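Local coordinates for protein phosphoribosylaminoimidazole carboxylase, ATPase subunit (Thermotoga maritima, PDB 3AX6) that probably catalyses the ATP-dependent joining of bicarbonate to 5-aminoimidazole ribonucleotide, giving N5-carboxyaminoimidazole ribonucleotide in purine biosynthesis, and binds ADP, at residues F102-F107 and N256-R261; E226-V231 and F241-F246; N303-E308 and Y341-H346. One frame throughout, in Å; residues are numbered along the deposited sequence.

Contact 1: residues F102-F107 and N256-R261; sequences FVQKEF and NEIAPR. With ADP (adenosine-5'-diphosphate), chain E.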
# COMPACT_ATOMS: atom_id res chain seq x y z
N PHE A 102 9.48 -26.85 22.63
CA PHE A 102 9.20 -28.24 22.95
C PHE A 102 7.71 -28.55 22.89
O PHE A 102 7.29 -29.51 22.24
CB PHE A 102 9.75 -28.63 24.32
CG PHE A 102 9.50 -30.06 24.69
CD1 PHE A 102 8.49 -30.40 25.58
CD2 PHE A 102 10.24 -31.08 24.09
CE1 PHE A 102 8.22 -31.74 25.87
CE2 PHE A 102 9.97 -32.41 24.37
CZ PHE A 102 8.96 -32.74 25.26
N VAL A 103 6.91 -27.74 23.57
CA VAL A 103 5.47 -27.95 23.54
C VAL A 103 5.01 -27.85 22.08
O VAL A 103 4.14 -28.60 21.64
CB VAL A 103 4.72 -26.91 24.41
CG1 VAL A 103 5.15 -27.04 25.87
CG2 VAL A 103 5.02 -25.52 23.91
N GLN A 104 5.62 -26.93 21.34
CA GLN A 104 5.28 -26.76 19.92
C GLN A 104 5.53 -28.05 19.16
O GLN A 104 4.67 -28.51 18.41
CB GLN A 104 6.11 -25.62 19.31
CG GLN A 104 6.00 -25.53 17.80
CD GLN A 104 6.75 -24.35 17.22
OE1 GLN A 104 7.45 -24.47 16.21
NE2 GLN A 104 6.60 -23.19 17.85
N LYS A 105 6.70 -28.66 19.36
CA LYS A 105 7.05 -29.92 18.71
C LYS A 105 6.09 -31.04 19.14
O LYS A 105 5.66 -31.86 18.33
CB LYS A 105 8.48 -30.32 19.06
CG LYS A 105 9.57 -29.45 18.44
CD LYS A 105 9.53 -29.52 16.93
CE LYS A 105 10.58 -28.64 16.29
NZ LYS A 105 10.47 -28.67 14.80
N GLU A 106 5.78 -31.06 20.43
CA GLU A 106 4.87 -32.04 21.03
C GLU A 106 3.51 -31.92 20.35
O GLU A 106 2.86 -32.91 20.02
CB GLU A 106 4.75 -31.76 22.53
CG GLU A 106 4.36 -32.93 23.43
CD GLU A 106 5.57 -33.74 23.90
OE1 GLU A 106 5.42 -34.53 24.86
OE2 GLU A 106 6.66 -33.59 23.31
N PHE A 107 3.07 -30.68 20.13
CA PHE A 107 1.79 -30.42 19.49
C PHE A 107 1.74 -30.89 18.04
O PHE A 107 0.80 -31.55 17.62
CB PHE A 107 1.45 -28.92 19.53
CG PHE A 107 0.29 -28.54 18.66
CD1 PHE A 107 0.50 -28.08 17.38
CD2 PHE A 107 -1.01 -28.67 19.13
CE1 PHE A 107 -0.58 -27.74 16.56
CE2 PHE A 107 -2.10 -28.34 18.32
CZ PHE A 107 -1.88 -27.87 17.03
N ASN A 256 9.73 -26.52 10.85
CA ASN A 256 10.68 -26.12 11.88
C ASN A 256 10.17 -25.06 12.84
O ASN A 256 10.42 -25.13 14.04
CB ASN A 256 11.96 -25.61 11.19
CG ASN A 256 12.89 -24.90 12.14
OD1 ASN A 256 13.32 -25.46 13.14
ND2 ASN A 256 13.22 -23.66 11.82
N GLU A 257 9.43 -24.08 12.32
CA GLU A 257 8.95 -23.00 13.17
C GLU A 257 7.60 -22.43 12.75
O GLU A 257 7.21 -22.51 11.58
CB GLU A 257 10.00 -21.87 13.17
CG GLU A 257 9.75 -20.77 14.19
CD GLU A 257 9.88 -21.27 15.61
OE1 GLU A 257 11.01 -21.56 16.04
OE2 GLU A 257 8.84 -21.37 16.29
N ILE A 258 6.90 -21.85 13.71
CA ILE A 258 5.59 -21.25 13.47
C ILE A 258 5.59 -19.83 14.03
O ILE A 258 5.92 -19.62 15.20
CB ILE A 258 4.46 -22.00 14.20
CG1 ILE A 258 4.43 -23.47 13.77
CG2 ILE A 258 3.13 -21.31 13.91
CD1 ILE A 258 3.35 -24.28 14.47
N ALA A 259 5.21 -18.86 13.21
CA ALA A 259 5.13 -17.47 13.65
C ALA A 259 3.65 -17.07 13.61
O ALA A 259 3.05 -17.02 12.54
CB ALA A 259 5.94 -16.58 12.72
N PRO A 260 3.06 -16.77 14.78
CA PRO A 260 1.65 -16.38 14.92
C PRO A 260 1.40 -14.91 14.59
O PRO A 260 0.83 -14.18 15.40
CB PRO A 260 1.36 -16.68 16.38
CG PRO A 260 2.62 -16.20 17.02
CD PRO A 260 3.71 -16.78 16.11
N ARG A 261 1.82 -14.49 13.40
CA ARG A 261 1.66 -13.10 13.02
C ARG A 261 2.23 -12.89 11.64
O ARG A 261 2.83 -13.80 11.06
CB ARG A 261 2.45 -12.23 13.99
CG ARG A 261 3.93 -12.63 14.07
CD ARG A 261 4.76 -11.63 14.86
NE ARG A 261 6.15 -12.06 15.03
CZ ARG A 261 7.03 -12.18 14.04
NH1 ARG A 261 6.69 -11.90 12.79
NH2 ARG A 261 8.27 -12.58 14.30
PB ADP E . 15.98 -19.50 15.27
O1B ADP E . 15.06 -19.26 14.12
O2B ADP E . 17.37 -18.72 15.00
O3B ADP E . 15.24 -18.94 16.67
PA ADP E . 16.13 -22.05 14.15
O1A ADP E . 15.29 -23.22 14.52
O2A ADP E . 15.43 -21.29 12.90
O3A ADP E . 16.30 -21.10 15.49
O5' ADP E . 17.61 -22.60 13.76
C5' ADP E . 18.23 -21.66 12.87
C4' ADP E . 18.98 -22.39 11.75
O4' ADP E . 19.65 -23.59 12.26
C3' ADP E . 18.01 -22.86 10.65
O3' ADP E . 17.76 -21.84 9.67
C2' ADP E . 18.71 -24.10 10.09
O2' ADP E . 19.61 -23.75 9.03
C1' ADP E . 19.44 -24.68 11.31
N9 ADP E . 18.69 -25.80 11.91
C8 ADP E . 17.60 -25.72 12.74
N7 ADP E . 17.19 -26.91 13.07
C5 ADP E . 17.97 -27.83 12.48
C6 ADP E . 18.02 -29.26 12.46
N6 ADP E . 17.09 -29.99 13.17
N1 ADP E . 18.98 -29.87 11.74
C2 ADP E . 19.88 -29.18 11.04
N3 ADP E . 19.87 -27.84 11.03
C4 ADP E . 18.95 -27.14 11.73
O HOH W 1 12.74 -28.11 13.62
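Glu-257 OE2 is gripped from two directions, by the side-chain amide of Gln-104 across the contact and by the backbone N of Ile-258 next to it in the chain. The first bond runs from Gln-104 NE2 to Glu-257 OE2 over 3.3 Å; the oxygen lies in the plane of the amide and is met nearly end-on to its C-O bond, while amide and carboxylate stand 86° apart. The second, from Ile-258 N, is weak. Gln-104 reaches the strand because its CG lies opposite the backbone N (chi1 170°) and the chain runs on extended. Only the NE2 end of this amide bonds the carboxylate: Gln-104 OE1 is 3.4 Å from Glu-257 OE2, but both are acceptors. The same OE1 sits 4.0 Å from CG1 of Ile-258.

Helix 102-107 passes the strand at 102°, nearly perpendicular, with the axes 9.9 Å apart. The strand is a hairpin partner of strand 239-248 in the ATP-grasp domain, and a classic beta bulge sets both Asn-256 and Glu-257 against Glu-244. Beyond the contact, Lys-101 makes a long, weak ion pair with Glu-257 OE1.

Asn-256 lines the ADP pocket, where Lys-138 also hydrogen-bonds to the nucleotide. Asn-256 ND2 stands 3.4 Å from ADP O1A and equally far from ADP O2A, and both bonds are weak. On the helix side the link goes through water: Lys-105 NZ donates to it over 2.6 Å, and the water donates to Asn-256 OD1 over 2.8 Å. The water bond to OD1 is consistent with ND2 being the end turned to the alpha-phosphate, and Lys-105 stands behind Asn-256 as a second-shell residue.

Contact 2: residues E226-V231 and F241-F246; sequences EIATSV and FGIEMF. With ADP (adenosine-5'-diphosphate), chain E.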
# COMPACT_ATOMS: atom_id res chain seq x y z
N GLU A 226 0.35 -27.86 1.77
CA GLU A 226 -0.52 -28.79 2.47
C GLU A 226 -0.08 -28.90 3.94
O GLU A 226 -0.92 -28.85 4.85
CB GLU A 226 -0.48 -30.17 1.80
CG GLU A 226 -1.10 -30.21 0.40
CD GLU A 226 -1.00 -31.58 -0.28
OE1 GLU A 226 -1.50 -31.71 -1.41
OE2 GLU A 226 -0.42 -32.52 0.31
N ILE A 227 1.22 -29.04 4.17
CA ILE A 227 1.74 -29.15 5.53
C ILE A 227 1.38 -27.89 6.31
O ILE A 227 0.87 -27.97 7.43
CB ILE A 227 3.29 -29.27 5.54
CG1 ILE A 227 3.74 -30.45 4.67
CG2 ILE A 227 3.78 -29.45 6.97
CD1 ILE A 227 3.25 -31.78 5.12
N ALA A 228 1.67 -26.74 5.72
CA ALA A 228 1.40 -25.45 6.36
C ALA A 228 -0.06 -25.28 6.71
O ALA A 228 -0.40 -24.84 7.80
CB ALA A 228 1.86 -24.31 5.46
N THR A 229 -0.93 -25.60 5.76
CA THR A 229 -2.36 -25.49 5.98
C THR A 229 -2.80 -26.38 7.14
O THR A 229 -3.60 -25.96 7.99
CB THR A 229 -3.14 -25.87 4.72
OG1 THR A 229 -2.78 -24.98 3.65
CG2 THR A 229 -4.64 -25.80 4.98
N SER A 230 -2.28 -27.59 7.19
CA SER A 230 -2.64 -28.52 8.26
C SER A 230 -2.20 -28.00 9.63
O SER A 230 -2.79 -28.35 10.65
CB SER A 230 -2.01 -29.88 8.00
OG SER A 230 -0.60 -29.82 8.18
N VAL A 231 -1.15 -27.18 9.65
CA VAL A 231 -0.66 -26.62 10.92
C VAL A 231 -1.69 -25.64 11.50
O VAL A 231 -2.10 -25.77 12.65
CB VAL A 231 0.66 -25.86 10.74
CG1 VAL A 231 0.98 -25.08 12.01
CG2 VAL A 231 1.79 -26.82 10.42
N PHE A 241 -0.49 -16.86 9.62
CA PHE A 241 0.68 -17.49 10.23
C PHE A 241 1.83 -17.72 9.28
O PHE A 241 1.64 -17.98 8.09
CB PHE A 241 0.28 -18.84 10.85
CG PHE A 241 -0.79 -18.74 11.90
CD1 PHE A 241 -2.08 -18.37 11.55
CD2 PHE A 241 -0.49 -18.96 13.23
CE1 PHE A 241 -3.07 -18.23 12.53
CE2 PHE A 241 -1.47 -18.82 14.21
CZ PHE A 241 -2.76 -18.45 13.86
N GLY A 242 3.04 -17.61 9.83
CA GLY A 242 4.25 -17.84 9.06
C GLY A 242 4.73 -19.24 9.41
O GLY A 242 5.10 -19.50 10.55
N ILE A 243 4.69 -20.15 8.44
CA ILE A 243 5.12 -21.53 8.66
C ILE A 243 6.46 -21.78 7.97
O ILE A 243 6.54 -21.79 6.74
CB ILE A 243 4.08 -22.54 8.10
CG1 ILE A 243 2.67 -22.19 8.58
CG2 ILE A 243 4.47 -23.95 8.52
CD1 ILE A 243 2.50 -22.16 10.08
N GLU A 244 7.50 -21.97 8.77
CA GLU A 244 8.84 -22.21 8.23
C GLU A 244 9.11 -23.70 8.15
O GLU A 244 8.91 -24.43 9.11
CB GLU A 244 9.87 -21.52 9.11
CG GLU A 244 9.68 -20.02 9.15
CD GLU A 244 10.49 -19.36 10.23
OE1 GLU A 244 11.70 -19.65 10.32
OE2 GLU A 244 9.92 -18.54 10.99
N MSE A 245 9.56 -24.16 6.99
CA MSE A 245 9.82 -25.58 6.78
C MSE A 245 11.17 -25.87 6.14
O MSE A 245 11.81 -24.97 5.58
CB MSE A 245 8.71 -26.17 5.89
CG MSE A 245 7.30 -26.04 6.45
SE MSE A 245 5.93 -26.37 5.12
CE MSE A 245 5.98 -24.63 4.25
N PHE A 246 11.59 -27.13 6.24
CA PHE A 246 12.85 -27.58 5.66
C PHE A 246 12.55 -28.58 4.56
O PHE A 246 11.70 -29.46 4.72
CB PHE A 246 13.72 -28.31 6.68
CG PHE A 246 14.24 -27.46 7.79
CD1 PHE A 246 14.53 -26.12 7.59
CD2 PHE A 246 14.49 -28.02 9.04
CE1 PHE A 246 15.06 -25.34 8.60
CE2 PHE A 246 15.03 -27.25 10.07
CZ PHE A 246 15.32 -25.91 9.85
PB ADP E . 15.98 -19.50 15.27
O1B ADP E . 15.06 -19.26 14.12
O2B ADP E . 17.37 -18.72 15.00
O3B ADP E . 15.24 -18.94 16.67
PA ADP E . 16.13 -22.05 14.15
O1A ADP E . 15.29 -23.22 14.52
O2A ADP E . 15.43 -21.29 12.90
O3A ADP E . 16.30 -21.10 15.49
O5' ADP E . 17.61 -22.60 13.76
C5' ADP E . 18.23 -21.66 12.87
C4' ADP E . 18.98 -22.39 11.75
O4' ADP E . 19.65 -23.59 12.26
C3' ADP E . 18.01 -22.86 10.65
O3' ADP E . 17.76 -21.84 9.67
C2' ADP E . 18.71 -24.10 10.09
O2' ADP E . 19.61 -23.75 9.03
C1' ADP E . 19.44 -24.68 11.31
N9 ADP E . 18.69 -25.80 11.91
C8 ADP E . 17.60 -25.72 12.74
N7 ADP E . 17.19 -26.91 13.07
C5 ADP E . 17.97 -27.83 12.48
C6 ADP E . 18.02 -29.26 12.46
N6 ADP E . 17.09 -29.99 13.17
N1 ADP E . 18.98 -29.87 11.74
C2 ADP E . 19.88 -29.18 11.04
N3 ADP E . 19.87 -27.84 11.03
C4 ADP E . 18.95 -27.14 11.73
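Ala-228 CB packs against the branch of Ile-243, lying 3.9 Å from Ile-243 CG1 and about as far from CB and CG2 of the same residue. The small methyl permits a close approach: the CA atoms of Ala-228 and Ile-243 are 5.9 Å apart, the nearest pair between helix and strand. One helical turn onward, Val-231 CG1 touches Ile-243 CD1 at 3.8 Å, the two side chains running antiparallel alongside one another. Ile-243 has CG1 opposite its carbonyl carbon (chi1 -50°) and a further bend at chi2, which carries CD1 to the valine.

On the other flank of the alanine, the selenium of Met-245, a selenomethionine, lies 3.9 Å from Ile-227 CB. Its chain bends at chi3 (-80°), and the terminal CE comes 4.3 Å from Ala-228 CB. No hydrogen bond joins the two segments; the interface is apolar throughout.

Further out, Val-180 of strand 174-184 touches both Ala-228 and Met-245, so a neighbouring strand extends the same apolar layer. Phe-246 belongs to the opposite face of the strand, where its CZ approaches ADP C8 at 3.7 Å. The base atom lies at the ring's edge, near its plane, so this is no face-to-face stack; Ile-174 and Glu-177 flank the phenyl group.

A helix at 134° to the strand, with axes 9.1 Å apart, backs one face of an antiparallel sheet while the other face receives the nucleotide, the layered arrangement of an ATP-grasp domain.

Contact 3: residues N303-E308 and Y341-H346; sequences NLLGEE and YRKMGH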
# COMPACT_ATOMS: atom_id res chain seq x y z
N ASN A 303 16.22 -7.54 2.72
CA ASN A 303 16.18 -6.67 3.89
C ASN A 303 17.27 -5.63 3.84
O ASN A 303 18.38 -5.90 3.40
CB ASN A 303 16.33 -7.48 5.19
CG ASN A 303 15.10 -8.29 5.51
OD1 ASN A 303 13.99 -7.78 5.52
ND2 ASN A 303 15.31 -9.58 5.80
N LEU A 304 16.94 -4.42 4.27
CA LEU A 304 17.92 -3.35 4.33
C LEU A 304 18.26 -3.20 5.80
O LEU A 304 17.38 -2.91 6.61
CB LEU A 304 17.33 -2.04 3.81
CG LEU A 304 17.27 -1.83 2.30
CD1 LEU A 304 16.72 -0.45 2.02
CD2 LEU A 304 18.65 -1.97 1.70
N LEU A 305 19.52 -3.43 6.15
CA LEU A 305 19.97 -3.32 7.53
C LEU A 305 20.98 -2.20 7.61
O LEU A 305 21.66 -1.90 6.63
CB LEU A 305 20.63 -4.62 8.00
CG LEU A 305 19.92 -5.96 7.83
CD1 LEU A 305 20.81 -7.06 8.40
CD2 LEU A 305 18.58 -5.96 8.54
N GLY A 306 21.09 -1.57 8.77
CA GLY A 306 22.06 -0.50 8.91
C GLY A 306 23.45 -1.05 8.71
O GLY A 306 23.78 -2.10 9.25
N GLU A 307 24.27 -0.36 7.93
CA GLU A 307 25.63 -0.78 7.67
C GLU A 307 26.47 -0.65 8.94
O GLU A 307 26.15 0.16 9.82
CB GLU A 307 26.26 0.07 6.56
CG GLU A 307 25.72 -0.19 5.16
CD GLU A 307 25.91 -1.63 4.72
OE1 GLU A 307 27.07 -2.12 4.75
OE2 GLU A 307 24.91 -2.27 4.35
N GLU A 308 27.53 -1.44 9.01
CA GLU A 308 28.44 -1.40 10.16
C GLU A 308 29.12 -0.04 10.28
O GLU A 308 29.38 0.63 9.28
CB GLU A 308 29.51 -2.48 10.01
CG GLU A 308 29.03 -3.90 10.23
CD GLU A 308 30.08 -4.92 9.84
OE1 GLU A 308 31.23 -4.82 10.32
OE2 GLU A 308 29.76 -5.84 9.06
N TYR A 341 23.25 -3.76 11.60
CA TYR A 341 22.41 -4.96 11.56
C TYR A 341 20.93 -4.76 11.83
O TYR A 341 20.13 -5.65 11.56
CB TYR A 341 22.98 -6.01 12.52
CG TYR A 341 24.48 -6.15 12.37
CD1 TYR A 341 25.04 -6.63 11.18
CD2 TYR A 341 25.35 -5.74 13.38
CE1 TYR A 341 26.43 -6.69 10.99
CE2 TYR A 341 26.74 -5.79 13.21
CZ TYR A 341 27.27 -6.26 12.01
OH TYR A 341 28.63 -6.28 11.84
N ARG A 342 20.55 -3.59 12.35
CA ARG A 342 19.14 -3.33 12.62
C ARG A 342 18.35 -3.29 11.32
O ARG A 342 18.85 -2.83 10.29
CB ARG A 342 18.97 -1.99 13.35
CG ARG A 342 17.51 -1.57 13.48
CD ARG A 342 17.37 -0.17 14.04
NE ARG A 342 17.80 -0.08 15.43
CZ ARG A 342 17.68 1.02 16.17
NH1 ARG A 342 17.13 2.11 15.66
NH2 ARG A 342 18.10 1.02 17.43
N LYS A 343 17.11 -3.78 11.36
CA LYS A 343 16.26 -3.78 10.17
C LYS A 343 15.69 -2.37 9.94
O LYS A 343 14.84 -1.90 10.69
CB LYS A 343 15.12 -4.79 10.33
CG LYS A 343 15.57 -6.25 10.31
CD LYS A 343 14.38 -7.21 10.27
CE LYS A 343 14.84 -8.68 10.32
NZ LYS A 343 13.72 -9.67 10.25
N MSE A 344 16.18 -1.71 8.90
CA MSE A 344 15.74 -0.36 8.57
C MSE A 344 14.69 -0.36 7.46
O MSE A 344 14.05 0.65 7.19
CB MSE A 344 16.94 0.49 8.13
CG MSE A 344 18.00 0.64 9.21
SE MSE A 344 17.27 1.41 10.82
CE MSE A 344 17.34 3.28 10.32
N GLY A 345 14.51 -1.51 6.81
CA GLY A 345 13.53 -1.59 5.74
C GLY A 345 13.83 -2.75 4.81
O GLY A 345 14.61 -3.65 5.15
N HIS A 346 13.20 -2.74 3.65
CA HIS A 346 13.43 -3.76 2.65
C HIS A 346 13.13 -3.18 1.28
O HIS A 346 12.53 -2.11 1.17
CB HIS A 346 12.54 -5.01 2.91
CG HIS A 346 11.08 -4.80 2.64
ND1 HIS A 346 10.20 -4.35 3.61
CD2 HIS A 346 10.34 -4.99 1.52
CE1 HIS A 346 8.98 -4.28 3.09
NE2 HIS A 346 9.04 -4.65 1.83
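A classic beta bulge in the antiparallel pairing of strands 299-305 and 343-350 sets Met-344 and Gly-345 together against Leu-304. Leu-304 O accepts from Met-344 N at 2.9 Å, in the carbonyl plane, and more weakly from Gly-345 N. In return Leu-304 N donates to Gly-345 O over 2.6 Å, with the donor 42° out of that carbonyl's plane. The backbone angles of Gly-345 leave no place for a CB beside the carbonyl oxygen before it, so that only glycine fits comfortably.

Both strands fall in the family's C-terminal domain, within the long antiparallel sheet. Beyond the strand ends the backbones stay bonded, Gly-306 N to Arg-342 O at 3.0 Å and Tyr-341 N to Gly-306 O at 2.9 Å.

Leu-305 and Lys-343 lie side by side and point the same way, with Leu-305 CD2 3.5 Å from Lys-343 CG. The leucine's CG is anti to the carbonyl carbon (chi1 -52°), which lays both methyls against Tyr-341 O from one side. With alanine in place of this leucine, the lysine's CG is likely to lose its methyl neighbour and Tyr-341 O much of its apolar cover. On the same face Asn-303 OD1 comes 4.1 Å from His-346 CB; Asn-303 OD1 accepts from Asn-264 ND2, while His-346 ND1 bonds Tyr-333 and the histidine ring stacks on His-267.

How the contacts relate
Contacts 1 and 2 are direct neighbours, with centres 10 Å apart, joined through the adjacent strands 239-248 and 253-259. Ala-259 N to Gly-242 O (2.7 Å) and Asn-256 N to Glu-244 O (2.8 Å) are probable hydrogen bonds between them. Behind the sheet Ile-258 CD1 packs on Val-231 CG1 at 3.5 Å; at the ligand, Asn-256 CG rests 3.5 Å from Phe-246 CZ. Both touch ADP: contact 1 at the alpha-phosphate, contact 2 at the base and ribose. Contact 3 shares their sheet but lies across the chain's centre, about 27 Å from either by centres, with Lys-343's side chain still about 10 Å from the nucleotide.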